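Local coordinates for protein putative hydrolase (PDB 3MCW) that is a putative hydrolase of the isochorismatase family whose reaction and substrate are not established, at residues S126-V131 against A168-N173. Sequence-based numbering, arbitrary orientation.
Sequences SVEATV and AMSLAN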
loop_
_atom_site.group_PDB
_atom_site.type_symbol
_atom_site.label_atom_id
_atom_site.label_comp_id
_atom_site.label_asym_id
_atom_site.label_seq_id
_atom_site.Cartn_x
_atom_site.Cartn_y
_atom_site.Cartn_z
ATOM N N SER A 126 4.277 -2.001 -7.202
ATOM C CA SER A 126 4.812 -3.092 -6.403
ATOM C C SER A 126 5.769 -2.664 -5.310
ATOM O O SER A 126 5.822 -3.305 -4.254
ATOM C CB SER A 126 5.440 -4.149 -7.301
ATOM O OG SER A 126 4.445 -4.852 -8.034
ATOM N N VAL A 127 6.568 -1.617 -5.542
ATOM C CA VAL A 127 7.451 -1.143 -4.474
ATOM C C VAL A 127 6.601 -0.625 -3.293
ATOM O O VAL A 127 6.769 -1.067 -2.172
ATOM C CB VAL A 127 8.432 -0.070 -4.948
ATOM C CG1 VAL A 127 9.195 0.503 -3.810
ATOM C CG2 VAL A 127 9.407 -0.661 -6.006
ATOM N N GLU A 128 5.657 0.267 -3.564
ATOM C CA GLU A 128 4.805 0.802 -2.516
ATOM C C GLU A 128 4.009 -0.315 -1.819
ATOM O O GLU A 128 3.909 -0.277 -0.585
ATOM C CB GLU A 128 3.888 1.866 -3.082
ATOM C CG GLU A 128 2.945 2.450 -2.052
ATOM C CD GLU A 128 2.391 3.814 -2.392
ATOM O OE1 GLU A 128 2.705 4.375 -3.457
ATOM O OE2 GLU A 128 1.617 4.263 -1.533
ATOM N N ALA A 129 3.456 -1.252 -2.559
ATOM C CA ALA A 129 2.677 -2.328 -1.915
ATOM C C ALA A 129 3.548 -3.116 -0.949
ATOM O O ALA A 129 3.155 -3.454 0.177
ATOM C CB ALA A 129 2.095 -3.269 -2.970
ATOM N N THR A 130 4.780 -3.409 -1.382
ATOM C CA THR A 130 5.714 -4.166 -0.576
ATOM C C THR A 130 6.159 -3.392 0.649
ATOM O O THR A 130 6.234 -3.944 1.749
ATOM C CB THR A 130 6.900 -4.619 -1.443
ATOM O OG1 THR A 130 6.456 -5.462 -2.506
ATOM C CG2 THR A 130 7.912 -5.384 -0.638
ATOM N N VAL A 131 6.496 -2.116 0.471
ATOM C CA VAL A 131 6.970 -1.303 1.577
ATOM C C VAL A 131 5.880 -1.047 2.610
ATOM O O VAL A 131 6.137 -1.086 3.804
ATOM C CB VAL A 131 7.612 0.019 1.081
ATOM C CG1 VAL A 131 7.952 0.925 2.229
ATOM C CG2 VAL A 131 8.845 -0.283 0.248
ATOM N N ALA A 168 6.906 11.398 -6.315
ATOM C CA ALA A 168 6.969 12.307 -5.175
ATOM C C ALA A 168 5.787 12.111 -4.209
ATOM O O ALA A 168 5.950 12.259 -2.993
ATOM C CB ALA A 168 7.011 13.737 -5.666
HETATM N N MSE A 169 4.618 11.806 -4.762
HETATM C CA MSE A 169 3.447 11.589 -3.921
HETATM C C MSE A 169 3.589 10.273 -3.156
HETATM O O MSE A 169 3.300 10.201 -1.948
HETATM C CB MSE A 169 2.147 11.713 -4.746
HETATM C CG MSE A 169 1.865 13.159 -5.163
HETATM SE SE MSE A 169 0.239 13.482 -6.188
HETATM C CE MSE A 169 -0.927 13.365 -4.724
ATOM N N SER A 170 4.032 9.216 -3.834
ATOM C CA SER A 170 4.235 7.946 -3.123
ATOM C C SER A 170 5.293 8.042 -2.055
ATOM O O SER A 170 5.097 7.558 -0.945
ATOM C CB SER A 170 4.576 6.821 -4.078
ATOM O OG SER A 170 3.469 6.433 -4.849
ATOM N N LEU A 171 6.410 8.707 -2.342
ATOM C CA LEU A 171 7.435 8.869 -1.316
ATOM C C LEU A 171 6.893 9.600 -0.082
ATOM O O LEU A 171 7.225 9.262 1.040
ATOM C CB LEU A 171 8.669 9.598 -1.848
ATOM C CG LEU A 171 9.514 8.887 -2.900
ATOM C CD1 LEU A 171 10.715 9.769 -3.219
ATOM C CD2 LEU A 171 9.862 7.446 -2.523
ATOM N N ALA A 172 6.104 10.643 -0.297
ATOM C CA ALA A 172 5.538 11.381 0.823
ATOM C C ALA A 172 4.599 10.507 1.658
ATOM O O ALA A 172 4.582 10.626 2.881
ATOM C CB ALA A 172 4.826 12.623 0.334
ATOM N N ASN A 173 3.796 9.691 1.000
ATOM C CA ASN A 173 2.903 8.770 1.723
ATOM C C ASN A 173 3.663 7.683 2.468
ATOM O O ASN A 173 3.207 7.215 3.509
ATOM C CB ASN A 173 1.878 8.154 0.766
ATOM C CG ASN A 173 0.760 9.148 0.334
ATOM O OD1 ASN A 173 0.525 10.173 0.998
ATOM N ND2 ASN A 173 0.138 8.858 -0.777
HETATM O O HOH W 1 0.911 6.788 -2.326
#
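Glu-128 reaches Ser-170 because its CG stands anti to the backbone N (chi1 179°) and the chain stays extended beyond it, carrying the carboxylate across to the neighbouring helix. Ser-170, in one of its two conformers, answers with OG turned beside its own backbone N (chi1 -72°), which leaves the hydroxyl facing the acid. In that conformer Ser-170 OG donates to Glu-128 OE1 at 2.6 Å, approaching that oxygen almost head-on, in line with its C-O bond. The other oxygen works through water: one molecule donates to Glu-128 OE2 at 2.7 Å and accepts from Asn-173 ND2 at 2.7 Å, so Ser-170 directly and Asn-173, one helical turn on, through the water engage the two oxygens. A salt bridge from Arg-132, a turn further along the helix of Glu-128, also binds OE2 and would tend to keep the buried acid ionised. The link is thus a polar bridge between helices 123-136 and 163-174, which come within 7.2 Å, Glu-128 CA to Ser-170 CA. Ala-129 packs on Tyr-178 of the second subunit, while Val-127 and Leu-171 both rest on Leu-143 of strand 140-149, placing the two helices against the parallel sheet of the isochorismatase-like alpha/beta fold.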